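PDB 3LOD: putative acyl-CoA N-acyltransferase from Klebsiella pneumoniae subsp. pneumoniae, which probably transfers an acyl group from acyl-coenzyme A to an acceptor, as members of the GNAT acetyltransferase family do, its own substrate being unidentified. Local coordinates for residues L111-I117 against L145-K151; E15-I20 against G59-C64; V49-A53 against A98-A103; G92-L96 against L125-Y131. All blocks are in the same frame, centred on the assembly; numbering follows the deposited sequence.

Contact 1: L111-I117 against L145-K151; sequences LRLETGI and LSVFMEK
Glu114 and Ser146 meet across two antiparallel strands, and the glutamate is worth following outward. Its CB lies 3.9 Å from Phe148 CE1; CG comes closer to the ring, 3.5 Å from the same Phe148 CE1, at an oblique approach. With CG anti to the backbone N (chi1 -178°) and a bend at chi2, the chain then leaves the ring and turns toward Ser146. CD passes 3.5 Å from Ser146 OG, and OE2 accepts a hydrogen bond from that hydroxyl at 2.8 Å, the serine oxygen standing well above the carboxylate plane. One side chain thus spends its methylenes on an aromatic ring and its charge on a hydroxyl. Further along the same face, Arg112 and Glu150 run side by side, and Glu150 OE2 sits in the plane of the guanidinium, at its edge, 3.5 Å from Arg112 NE, a rather long salt bridge. On the other face Leu113 CD1 packs 3.9 Å from Met149 CG, both side chains pointing the same way. Beneath all this runs a regular ladder, in which Leu111, Leu113 and Thr115 form hydrogen-bonded pairs with Lys151, Met149 and Val147, alternating with the non-hydrogen-bonded pairs Arg112–Glu150 and Glu114–Phe148. The two strands lie inside the mixed sheet, 110-116 bordered on its far side by strand 74-82 and 146-152 by strand 132-134. Helix 120-128 packs over the Leu113 and Met149 face through Tyr126, while Phe137 meets the Phe148 ring on the other.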
loop_
_atom_site.group_PDB
_atom_site.type_symbol
_atom_site.label_atom_id
_atom_site.label_comp_id
_atom_site.label_asym_id
_atom_site.label_seq_id
_atom_site.Cartn_x
_atom_site.Cartn_y
_atom_site.Cartn_z
ATOM N N LEU A 111 1.385 -5.348 10.293
ATOM C CA LEU A 111 1.712 -4.541 9.130
ATOM C C LEU A 111 2.260 -3.246 9.549
ATOM O O LEU A 111 1.648 -2.610 10.369
ATOM C CB LEU A 111 0.469 -4.218 8.348
ATOM C CG LEU A 111 0.270 -5.128 7.186
ATOM C CD1 LEU A 111 -0.795 -4.462 6.369
ATOM C CD2 LEU A 111 1.612 -5.285 6.415
ATOM N N ARG A 112 3.363 -2.819 8.955
ATOM C CA ARG A 112 3.888 -1.495 9.226
ATOM C C ARG A 112 4.024 -0.717 7.958
ATOM O O ARG A 112 4.134 -1.322 6.894
ATOM C CB ARG A 112 5.291 -1.616 9.765
ATOM C CG ARG A 112 5.387 -2.604 10.791
ATOM C CD ARG A 112 6.663 -3.335 10.617
ATOM N NE ARG A 112 7.198 -3.462 11.940
ATOM C CZ ARG A 112 8.411 -3.905 12.182
ATOM N NH1 ARG A 112 9.166 -4.306 11.148
ATOM N NH2 ARG A 112 8.824 -3.995 13.453
ATOM N N LEU A 113 4.105 0.619 8.063
ATOM C CA LEU A 113 4.355 1.409 6.873
ATOM C C LEU A 113 5.107 2.663 7.240
ATOM O O LEU A 113 5.012 3.135 8.381
ATOM C CB LEU A 113 3.013 1.761 6.141
ATOM C CG LEU A 113 2.083 2.559 7.046
ATOM C CD1 LEU A 113 2.382 4.054 6.920
ATOM C CD2 LEU A 113 0.615 2.284 6.845
ATOM N N GLU A 114 5.832 3.202 6.258
ATOM C CA GLU A 114 6.427 4.535 6.317
ATOM C C GLU A 114 5.768 5.369 5.187
ATOM O O GLU A 114 5.696 4.902 4.062
ATOM C CB GLU A 114 7.953 4.407 6.110
ATOM C CG GLU A 114 8.805 5.710 6.176
ATOM C CD GLU A 114 8.650 6.672 4.965
ATOM O OE1 GLU A 114 8.813 6.272 3.771
ATOM O OE2 GLU A 114 8.374 7.872 5.225
ATOM N N THR A 115 5.256 6.562 5.497
ATOM C CA THR A 115 5.051 7.641 4.495
ATOM C C THR A 115 5.525 8.984 4.998
ATOM O O THR A 115 5.600 9.205 6.205
ATOM C CB THR A 115 3.564 7.979 4.181
ATOM O OG1 THR A 115 2.729 7.640 5.306
ATOM C CG2 THR A 115 3.099 7.370 2.843
ATOM N N GLY A 116 5.712 9.918 4.064
ATOM C CA GLY A 116 6.041 11.298 4.420
ATOM C C GLY A 116 4.922 11.999 5.172
ATOM O O GLY A 116 3.739 11.640 5.024
ATOM N N ILE A 117 5.310 12.990 5.986
ATOM C CA ILE A 117 4.332 13.798 6.725
ATOM C C ILE A 117 3.469 14.592 5.790
ATOM O O ILE A 117 2.394 15.003 6.193
ATOM C CB ILE A 117 4.923 14.890 7.649
ATOM C CG1 ILE A 117 6.257 15.438 7.104
ATOM C CG2 ILE A 117 4.883 14.442 9.121
ATOM C CD1 ILE A 117 6.807 16.682 7.885
ATOM N N LEU A 145 10.886 14.535 8.735
ATOM C CA LEU A 145 9.700 13.749 8.894
ATOM C C LEU A 145 9.396 12.697 7.842
ATOM O O LEU A 145 9.354 12.926 6.636
ATOM C CB LEU A 145 8.516 14.590 9.283
ATOM C CG LEU A 145 8.623 14.980 10.752
ATOM C CD1 LEU A 145 7.591 14.266 11.587
ATOM C CD2 LEU A 145 10.024 14.758 11.292
ATOM N N SER A 146 9.309 11.500 8.388
ATOM C CA SER A 146 8.590 10.341 7.919
ATOM C C SER A 146 7.583 10.125 9.032
ATOM O O SER A 146 7.755 10.653 10.169
ATOM C CB SER A 146 9.517 9.140 7.885
ATOM O OG SER A 146 10.354 9.178 6.754
ATOM N N VAL A 147 6.533 9.377 8.711
ATOM C CA VAL A 147 5.585 8.869 9.712
ATOM C C VAL A 147 5.577 7.359 9.556
ATOM O O VAL A 147 5.399 6.841 8.446
ATOM C CB VAL A 147 4.153 9.398 9.488
ATOM C CG1 VAL A 147 3.253 9.042 10.636
ATOM C CG2 VAL A 147 4.187 10.888 9.335
ATOM N N PHE A 148 5.816 6.674 10.665
ATOM C CA PHE A 148 5.782 5.244 10.713
ATOM C C PHE A 148 4.514 4.889 11.411
ATOM O O PHE A 148 4.155 5.578 12.376
ATOM C CB PHE A 148 6.962 4.748 11.511
ATOM C CG PHE A 148 8.268 5.206 10.954
ATOM C CD1 PHE A 148 8.849 4.538 9.863
ATOM C CD2 PHE A 148 8.927 6.316 11.505
ATOM C CE1 PHE A 148 10.066 4.958 9.321
ATOM C CE2 PHE A 148 10.145 6.742 10.975
ATOM C CZ PHE A 148 10.711 6.056 9.870
ATOM N N MET A 149 3.842 3.827 10.929
ATOM C CA MET A 149 2.574 3.357 11.504
ATOM C C MET A 149 2.512 1.837 11.502
ATOM O O MET A 149 3.150 1.178 10.692
ATOM C CB MET A 149 1.350 3.981 10.755
ATOM C CG MET A 149 1.458 5.502 10.410
ATOM S SD MET A 149 -0.116 6.292 9.821
ATOM C CE MET A 149 -0.977 6.090 11.402
ATOM N N GLU A 150 1.776 1.236 12.424
ATOM C CA GLU A 150 1.549 -0.180 12.299
ATOM C C GLU A 150 0.243 -0.584 12.900
ATOM O O GLU A 150 -0.405 0.205 13.539
ATOM C CB GLU A 150 2.695 -1.010 12.876
ATOM C CG GLU A 150 2.887 -0.932 14.422
ATOM C CD GLU A 150 3.794 -2.057 14.991
ATOM O OE1 GLU A 150 3.460 -2.590 16.089
ATOM O OE2 GLU A 150 4.820 -2.406 14.332
ATOM N N LYS A 151 -0.114 -1.835 12.674
ATOM C CA LYS A 151 -1.395 -2.375 13.021
ATOM C C LYS A 151 -1.229 -3.899 13.228
ATOM O O LYS A 151 -0.665 -4.574 12.367
ATOM C CB LYS A 151 -2.324 -2.154 11.845
ATOM C CG LYS A 151 -3.707 -2.642 12.111
ATOM C CD LYS A 151 -4.531 -2.609 10.866
ATOM C CE LYS A 151 -5.899 -3.085 11.208
ATOM N NZ LYS A 151 -6.823 -2.777 10.116
#

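Contact 2: E15-I20 against G59-C64; sequences EFIALI and GEAVGC
Leu19 and Cys64 form the dense half of this contact, in which helix 14-26 packs against the central sheet of the GNAT-type fold. The sulfur of Cys64 is surrounded by three side chains of the helix: Ile20 CD1 at 3.6 Å, Leu19 CB at 3.7 Å and Phe16 CE2 at 3.7 Å. The phenyl ring meets it obliquely in a sulfur-aromatic contact, its centroid 4.5 Å from Cys64 SG, while Ile20 CG1 rests on one face of the same ring near the rim. Cys64 SG lies between the backbone N and the carbonyl carbon (chi1 63°), which turns it up against the helix. Leu19 spreads its methyls along the strand: CD1 lies 4.0 Å from Ala61 CB, and CD2 leans on the peptide between Val62 and Gly63, where those two residues face Ile54 in a classic beta bulge.

Toward the start of the strand the packing gives way to a sparser, polar margin. Glu60 is exposed and barely touched by the helix; here the one hydrogen bond across the contact is made by Glu15. Its OE2 accepts from Ala61 N, 3.0 Å long and fairly straight at 158°, on the syn side but somewhat out of the carboxylate plane. OE1 forms a salt bridge with Arg55. The carboxylate thus ties the start of the strand and Arg55 to the helix, its charge probably offset by the guanidinium, while apolar contact holds the Cys64 end.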
loop_
_atom_site.group_PDB
_atom_site.type_symbol
_atom_site.label_atom_id
_atom_site.label_comp_id
_atom_site.label_asym_id
_atom_site.label_seq_id
_atom_site.Cartn_x
_atom_site.Cartn_y
_atom_site.Cartn_z
ATOM N N GLU A 15 0.794 -1.294 -16.220
ATOM C CA GLU A 15 -0.247 -0.573 -15.514
ATOM C C GLU A 15 0.174 -0.242 -14.071
ATOM O O GLU A 15 -0.217 0.806 -13.523
ATOM C CB GLU A 15 -1.537 -1.385 -15.509
ATOM C CG GLU A 15 -2.523 -1.035 -16.594
ATOM C CD GLU A 15 -3.802 -1.822 -16.414
ATOM O OE1 GLU A 15 -3.715 -3.080 -16.375
ATOM O OE2 GLU A 15 -4.873 -1.177 -16.278
ATOM N N PHE A 16 0.984 -1.120 -13.472
ATOM C CA PHE A 16 1.432 -0.940 -12.078
ATOM C C PHE A 16 2.450 0.157 -12.056
ATOM O O PHE A 16 2.361 1.110 -11.253
ATOM C CB PHE A 16 2.106 -2.194 -11.556
ATOM C CG PHE A 16 2.399 -2.138 -10.071
ATOM C CD1 PHE A 16 3.695 -1.996 -9.612
ATOM C CD2 PHE A 16 1.355 -2.220 -9.143
ATOM C CE1 PHE A 16 3.937 -1.952 -8.261
ATOM C CE2 PHE A 16 1.574 -2.172 -7.819
ATOM C CZ PHE A 16 2.882 -2.050 -7.365
ATOM N N ILE A 17 3.393 0.021 -12.991
ATOM C CA ILE A 17 4.434 0.992 -13.166
ATOM C C ILE A 17 3.842 2.361 -13.389
ATOM O O ILE A 17 4.329 3.328 -12.810
ATOM C CB ILE A 17 5.417 0.565 -14.267
ATOM C CG1 ILE A 17 6.189 -0.678 -13.777
ATOM C CG2 ILE A 17 6.338 1.724 -14.606
ATOM C CD1 ILE A 17 7.028 -1.380 -14.871
ATOM N N ALA A 18 2.752 2.452 -14.128
ATOM C CA ALA A 18 2.137 3.783 -14.391
ATOM C C ALA A 18 1.548 4.441 -13.150
ATOM O O ALA A 18 1.756 5.664 -12.902
ATOM C CB ALA A 18 1.103 3.735 -15.539
ATOM N N LEU A 19 0.844 3.660 -12.326
ATOM C CA LEU A 19 0.325 4.199 -11.038
ATOM C C LEU A 19 1.457 4.656 -10.074
ATOM O O LEU A 19 1.483 5.774 -9.597
ATOM C CB LEU A 19 -0.553 3.165 -10.394
ATOM C CG LEU A 19 -1.742 2.799 -11.272
ATOM C CD1 LEU A 19 -2.233 1.364 -10.990
ATOM C CD2 LEU A 19 -2.847 3.850 -11.054
ATOM N N ILE A 20 2.411 3.776 -9.859
ATOM C CA ILE A 20 3.631 4.047 -9.158
ATOM C C ILE A 20 4.345 5.324 -9.668
ATOM O O ILE A 20 4.702 6.198 -8.886
ATOM C CB ILE A 20 4.483 2.748 -9.289
ATOM C CG1 ILE A 20 3.830 1.667 -8.441
ATOM C CG2 ILE A 20 5.905 2.874 -8.858
ATOM C CD1 ILE A 20 2.902 2.238 -7.374
ATOM N N GLY A 59 -12.416 -1.701 -16.387
ATOM C CA GLY A 59 -11.360 -2.702 -16.159
ATOM C C GLY A 59 -9.995 -2.051 -16.031
ATOM O O GLY A 59 -8.992 -2.732 -15.839
ATOM N N GLU A 60 -9.996 -0.724 -16.145
ATOM C CA GLU A 60 -8.866 0.183 -15.944
ATOM C C GLU A 60 -8.277 0.124 -14.489
ATOM O O GLU A 60 -8.989 0.397 -13.505
ATOM C CB GLU A 60 -9.417 1.596 -16.274
ATOM C CG GLU A 60 -8.435 2.754 -16.478
ATOM C CD GLU A 60 -9.121 4.163 -16.254
ATOM O OE1 GLU A 60 -10.389 4.215 -16.157
ATOM O OE2 GLU A 60 -8.395 5.209 -16.147
ATOM N N ALA A 61 -6.992 -0.229 -14.350
ATOM C CA ALA A 61 -6.310 -0.143 -13.051
ATOM C C ALA A 61 -6.242 1.312 -12.656
ATOM O O ALA A 61 -5.808 2.170 -13.412
ATOM C CB ALA A 61 -4.967 -0.691 -13.119
ATOM N N VAL A 62 -6.683 1.588 -11.445
ATOM C CA VAL A 62 -7.133 2.919 -11.098
ATOM C C VAL A 62 -6.507 3.202 -9.730
ATOM O O VAL A 62 -6.544 4.315 -9.236
ATOM C CB VAL A 62 -8.721 2.925 -11.181
ATOM C CG1 VAL A 62 -9.429 2.636 -9.865
ATOM C CG2 VAL A 62 -9.257 4.139 -11.892
ATOM N N GLY A 63 -5.878 2.182 -9.160
ATOM C CA GLY A 63 -5.237 2.273 -7.845
ATOM C C GLY A 63 -4.417 1.010 -7.583
ATOM O O GLY A 63 -4.602 -0.012 -8.255
ATOM N N CYS A 64 -3.479 1.055 -6.649
ATOM C CA CYS A 64 -2.760 -0.172 -6.334
ATOM C C CYS A 64 -2.068 -0.079 -5.022
ATOM O O CYS A 64 -2.025 1.026 -4.431
ATOM C CB CYS A 64 -1.703 -0.443 -7.389
ATOM S SG CYS A 64 -0.428 0.875 -7.440
#

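Contact 3: V49-A53 against A98-A103; sequences VIALA and ALEAKA
Leu52 and Ile50, alternate residues of strand 49-55, both point at helix 91-104 and provide nearly all of the strand's share of the contact. Leu52 works through its CD1 methyl, which lies 3.8 Å from Ala98 CB, 3.8 Å from Leu99 CD2 and 3.6 Å from Ala98 O, so that it rests on the helix backbone as well as on its side chains. Leu52 and Leu99 lie alongside one another, pointing opposite ways, as do Ile50 and Leu99, whose nearest methyls, Ile50 CG2 and Leu99 CD2, are 4.1 Å apart. Leu99 CD2 thus touches both strand residues. Against Lys102, about one helical turn after Leu99, Ile50 divides its branches: CG2 touches Lys102 CB, while CD1, on the branch anti to the carbonyl carbon (chi1 -68°), reaches 3.8 Å from Lys102 O. The lysine chain bends at chi2 and chi3 and lays CD against Leu52 CD2 at 4.2 Å, its NZ continuing to a long, weak ion pair with Asp8. Strand and helix run roughly antiparallel, at 150°, the helix laid against the central sheet as in the GNAT fold. No hydrogen bond crosses between the segments; burial of branched hydrocarbon joins them, Lys102 lending its methylenes while its charge is carried to the margin.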
loop_
_atom_site.group_PDB
_atom_site.type_symbol
_atom_site.label_atom_id
_atom_site.label_comp_id
_atom_site.label_asym_id
_atom_site.label_seq_id
_atom_site.Cartn_x
_atom_site.Cartn_y
_atom_site.Cartn_z
ATOM N N VAL A 49 6.443 -10.708 -2.115
ATOM C CA VAL A 49 5.714 -9.490 -2.442
ATOM C C VAL A 49 4.244 -9.768 -2.748
ATOM O O VAL A 49 3.935 -10.613 -3.596
ATOM C CB VAL A 49 6.355 -8.795 -3.683
ATOM C CG1 VAL A 49 5.537 -7.540 -4.155
ATOM C CG2 VAL A 49 7.837 -8.449 -3.425
ATOM N N ILE A 50 3.342 -9.091 -2.037
ATOM C CA ILE A 50 1.930 -9.072 -2.411
ATOM C C ILE A 50 1.661 -7.728 -3.062
ATOM O O ILE A 50 2.006 -6.668 -2.497
ATOM C CB ILE A 50 0.992 -9.185 -1.191
ATOM C CG1 ILE A 50 1.088 -10.560 -0.539
ATOM C CG2 ILE A 50 -0.474 -8.870 -1.544
ATOM C CD1 ILE A 50 0.656 -10.467 0.924
ATOM N N ALA A 51 1.008 -7.772 -4.215
ATOM C CA ALA A 51 0.710 -6.587 -4.961
ATOM C C ALA A 51 -0.684 -6.747 -5.541
ATOM O O ALA A 51 -1.009 -7.783 -6.163
ATOM C CB ALA A 51 1.699 -6.449 -6.057
ATOM N N LEU A 52 -1.489 -5.709 -5.368
ATOM C CA LEU A 52 -2.901 -5.705 -5.799
ATOM C C LEU A 52 -3.281 -4.430 -6.556
ATOM O O LEU A 52 -2.650 -3.377 -6.352
ATOM C CB LEU A 52 -3.810 -5.810 -4.567
ATOM C CG LEU A 52 -3.709 -7.039 -3.653
ATOM C CD1 LEU A 52 -4.743 -6.995 -2.497
ATOM C CD2 LEU A 52 -3.808 -8.355 -4.420
ATOM N N ALA A 53 -4.327 -4.509 -7.378
ATOM C CA ALA A 53 -4.859 -3.321 -8.106
ATOM C C ALA A 53 -6.357 -3.180 -7.930
ATOM O O ALA A 53 -7.052 -4.183 -7.749
ATOM C CB ALA A 53 -4.537 -3.414 -9.569
ATOM N N ALA A 98 -8.063 -5.500 1.492
ATOM C CA ALA A 98 -7.770 -6.616 0.621
ATOM C C ALA A 98 -6.310 -7.018 0.778
ATOM O O ALA A 98 -5.983 -8.218 0.663
ATOM C CB ALA A 98 -8.086 -6.262 -0.803
ATOM N N LEU A 99 -5.431 -6.040 1.048
ATOM C CA LEU A 99 -4.013 -6.319 1.261
ATOM C C LEU A 99 -3.824 -6.996 2.628
ATOM O O LEU A 99 -3.025 -7.927 2.799
ATOM C CB LEU A 99 -3.187 -5.018 1.193
ATOM C CG LEU A 99 -2.998 -4.396 -0.208
ATOM C CD1 LEU A 99 -2.672 -2.918 -0.105
ATOM C CD2 LEU A 99 -1.895 -5.098 -0.954
ATOM N N GLU A 100 -4.559 -6.499 3.605
ATOM C CA GLU A 100 -4.582 -7.129 4.919
ATOM C C GLU A 100 -5.052 -8.561 4.759
ATOM O O GLU A 100 -4.408 -9.510 5.266
ATOM C CB GLU A 100 -5.493 -6.347 5.886
ATOM C CG GLU A 100 -5.042 -4.923 6.076
ATOM C CD GLU A 100 -5.950 -4.146 7.010
ATOM O OE1 GLU A 100 -7.112 -4.568 7.231
ATOM O OE2 GLU A 100 -5.490 -3.106 7.533
ATOM N N ALA A 101 -6.153 -8.765 4.044
ATOM C CA ALA A 101 -6.629 -10.175 3.962
ATOM C C ALA A 101 -5.508 -11.059 3.379
ATOM O O ALA A 101 -5.219 -12.136 3.916
ATOM C CB ALA A 101 -7.984 -10.345 3.207
ATOM N N LYS A 102 -4.828 -10.583 2.337
ATOM C CA LYS A 102 -3.781 -11.391 1.722
ATOM C C LYS A 102 -2.585 -11.603 2.648
ATOM O O LYS A 102 -1.920 -12.655 2.598
ATOM C CB LYS A 102 -3.409 -10.892 0.310
ATOM C CG LYS A 102 -4.529 -11.292 -0.670
ATOM C CD LYS A 102 -4.095 -11.819 -2.077
ATOM C CE LYS A 102 -3.311 -13.140 -2.035
ATOM N NZ LYS A 102 -3.000 -13.702 -3.414
ATOM N N ALA A 103 -2.331 -10.630 3.511
ATOM C CA ALA A 103 -1.198 -10.737 4.407
ATOM C C ALA A 103 -1.538 -11.803 5.454
ATOM O O ALA A 103 -0.723 -12.682 5.738
ATOM C CB ALA A 103 -0.877 -9.392 5.042
#

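Contact 4: G92-L96 against L125-Y131; sequences GEKLL and LYTRNGY
The guanidinium of Arg128 has Glu93 OE2 at its edge, in plane, 3.5 Å from Arg128 NH1; Leu125 CA lies 3.6 Å above the plane on one face, offset toward the rim. Carboxylate and guanidinium planes are 63° apart, and only OE2 and NH1 come near each other in this long salt bridge. Of the two tyrosine rings, Tyr126 receives Leu96 CD2 at its edge, 4.3 Å from Tyr126 CD1, whereas Tyr131 is approached obliquely by Leu96 CD1, which comes 3.5 Å from Tyr131 OH. Leu96, with CG anti to the backbone N (chi1 179°), spreads its two methyls among both rings and Asn129 CB, 3.9 Å from Leu96 CD2. At the other end Leu125 CD2 packs 3.9 Å from Gly92 CA; Gly92, having no side chain, lets the helices come close here. Gly130, at positive phi, is the C' residue of a Schellman motif closing helix 120-128, and Tyr126 O takes bonds from Asn129 N and Tyr131 N on opposite faces of its plane. That turn delivers Tyr131 to Leu96, with its hydroxyl hydrogen-bonded to Glu100. The chemistry is thus graded: an apolar centre built on one leucine, a buried phenol satisfied by a carboxylate, and a long ion pair, probably weak, toward the exposed arginine.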
loop_
_atom_site.group_PDB
_atom_site.type_symbol
_atom_site.label_atom_id
_atom_site.label_comp_id
_atom_site.label_asym_id
_atom_site.label_seq_id
_atom_site.Cartn_x
_atom_site.Cartn_y
_atom_site.Cartn_z
ATOM N N GLY A 92 -9.612 3.409 -1.048
ATOM C CA GLY A 92 -8.381 3.189 -0.270
ATOM C C GLY A 92 -8.686 2.085 0.727
ATOM O O GLY A 92 -7.944 1.084 0.849
ATOM N N GLU A 93 -9.834 2.260 1.372
ATOM C CA GLU A 93 -10.420 1.320 2.311
ATOM C C GLU A 93 -10.591 -0.046 1.738
ATOM O O GLU A 93 -10.276 -1.022 2.388
ATOM C CB GLU A 93 -11.814 1.805 2.636
ATOM C CG GLU A 93 -12.185 1.800 4.045
ATOM C CD GLU A 93 -13.149 2.962 4.276
ATOM O OE1 GLU A 93 -14.401 2.750 4.516
ATOM O OE2 GLU A 93 -12.618 4.106 4.135
ATOM N N LYS A 94 -11.153 -0.127 0.551
ATOM C CA LYS A 94 -11.425 -1.413 -0.047
ATOM C C LYS A 94 -10.121 -2.156 -0.289
ATOM O O LYS A 94 -9.987 -3.322 0.110
ATOM C CB LYS A 94 -12.250 -1.235 -1.321
ATOM C CG LYS A 94 -12.618 -2.521 -2.025
ATOM C CD LYS A 94 -13.993 -2.420 -2.796
ATOM C CE LYS A 94 -14.297 -3.744 -3.558
ATOM N NZ LYS A 94 -15.732 -4.204 -3.575
ATOM N N LEU A 95 -9.155 -1.438 -0.860
ATOM C CA LEU A 95 -7.816 -1.951 -1.172
ATOM C C LEU A 95 -7.025 -2.361 0.074
ATOM O O LEU A 95 -6.539 -3.482 0.181
ATOM C CB LEU A 95 -6.994 -0.910 -1.941
ATOM C CG LEU A 95 -5.528 -1.228 -2.280
ATOM C CD1 LEU A 95 -5.369 -2.477 -3.179
ATOM C CD2 LEU A 95 -4.902 -0.016 -2.978
ATOM N N LEU A 96 -6.877 -1.425 0.996
ATOM C CA LEU A 96 -6.282 -1.712 2.296
ATOM C C LEU A 96 -6.807 -3.020 2.916
ATOM O O LEU A 96 -6.007 -3.886 3.306
ATOM C CB LEU A 96 -6.520 -0.513 3.211
ATOM C CG LEU A 96 -5.990 -0.603 4.629
ATOM C CD1 LEU A 96 -4.479 -0.721 4.579
ATOM C CD2 LEU A 96 -6.402 0.613 5.455
ATOM N N LEU A 125 -6.270 7.866 6.169
ATOM C CA LEU A 125 -6.868 6.583 5.828
ATOM C C LEU A 125 -6.351 5.500 6.801
ATOM O O LEU A 125 -7.132 4.738 7.368
ATOM C CB LEU A 125 -6.559 6.215 4.400
ATOM C CG LEU A 125 -6.777 4.730 4.114
ATOM C CD1 LEU A 125 -8.250 4.434 4.099
ATOM C CD2 LEU A 125 -6.239 4.405 2.781
ATOM N N TYR A 126 -5.052 5.455 7.058
ATOM C CA TYR A 126 -4.564 4.419 7.928
ATOM C C TYR A 126 -5.093 4.573 9.316
ATOM O O TYR A 126 -5.438 3.567 9.919
ATOM C CB TYR A 126 -3.050 4.373 7.955
ATOM C CG TYR A 126 -2.462 4.206 6.577
ATOM C CD1 TYR A 126 -2.923 3.203 5.686
ATOM C CD2 TYR A 126 -1.444 5.034 6.160
ATOM C CE1 TYR A 126 -2.402 3.094 4.386
ATOM C CE2 TYR A 126 -0.896 4.918 4.880
ATOM C CZ TYR A 126 -1.375 3.956 4.002
ATOM O OH TYR A 126 -0.753 3.880 2.731
ATOM N N THR A 127 -5.122 5.804 9.831
ATOM C CA THR A 127 -5.630 6.120 11.183
ATOM C C THR A 127 -7.083 5.687 11.358
ATOM O O THR A 127 -7.435 5.112 12.380
ATOM C CB THR A 127 -5.534 7.638 11.497
ATOM O OG1 THR A 127 -4.277 8.132 11.024
ATOM C CG2 THR A 127 -5.671 7.933 12.995
ATOM N N ARG A 128 -7.914 5.961 10.350
ATOM C CA ARG A 128 -9.320 5.535 10.324
ATOM C C ARG A 128 -9.449 4.009 10.402
ATOM O O ARG A 128 -10.527 3.498 10.733
ATOM C CB ARG A 128 -10.023 6.022 9.042
ATOM C CG ARG A 128 -10.818 7.326 9.161
ATOM C CD ARG A 128 -11.504 7.684 7.834
ATOM N NE ARG A 128 -10.622 8.406 6.900
ATOM C CZ ARG A 128 -10.362 8.074 5.621
ATOM N NH1 ARG A 128 -10.909 6.999 5.031
ATOM N NH2 ARG A 128 -9.532 8.831 4.915
ATOM N N ASN A 129 -8.369 3.278 10.105
ATOM C CA ASN A 129 -8.418 1.803 10.120
ATOM C C ASN A 129 -7.408 1.108 11.034
ATOM O O ASN A 129 -6.920 0.009 10.744
ATOM C CB ASN A 129 -8.416 1.231 8.703
ATOM C CG ASN A 129 -9.530 1.817 7.846
ATOM O OD1 ASN A 129 -9.299 2.726 7.039
ATOM N ND2 ASN A 129 -10.749 1.331 8.042
ATOM N N GLY A 130 -7.101 1.754 12.141
ATOM C CA GLY A 130 -6.428 1.081 13.216
ATOM C C GLY A 130 -4.937 1.115 13.187
ATOM O O GLY A 130 -4.328 0.515 14.045
ATOM N N TYR A 131 -4.335 1.789 12.216
ATOM C CA TYR A 131 -2.881 1.964 12.248
ATOM C C TYR A 131 -2.546 3.010 13.277
ATOM O O TYR A 131 -3.311 3.937 13.439
ATOM C CB TYR A 131 -2.329 2.375 10.881
ATOM C CG TYR A 131 -2.401 1.237 9.932
ATOM C CD1 TYR A 131 -1.276 0.449 9.653
ATOM C CD2 TYR A 131 -3.610 0.892 9.345
ATOM C CE1 TYR A 131 -1.358 -0.690 8.762
ATOM C CE2 TYR A 131 -3.706 -0.216 8.469
ATOM C CZ TYR A 131 -2.578 -0.997 8.199
ATOM O OH TYR A 131 -2.742 -2.071 7.360
#

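In the fold
The four contacts show how a GNAT-type fold is assembled around one sheet. Contacts 1, 2 and 3 all reach it, contacts 1 and 2 with centres about 22 Å apart, while contact 4 pairs helix 91-104 with the end of helix 120-128 and the turn after it. Helix 91-104 serves both contacts 3 and 4; in GNAT enzymes the loop before the corresponding helix binds the coenzyme's pyrophosphate, so both probably lie on the helix that follows that site. A polar cluster joins contacts 1, 3 and 4: Glu100 OE2 is 2.9 Å from Lys151 NZ and 2.9 Å from Tyr131 OH. Contacts 2 and 3 meet through neighbouring strands, with Cys64 CB 3.3 Å from Leu52 O.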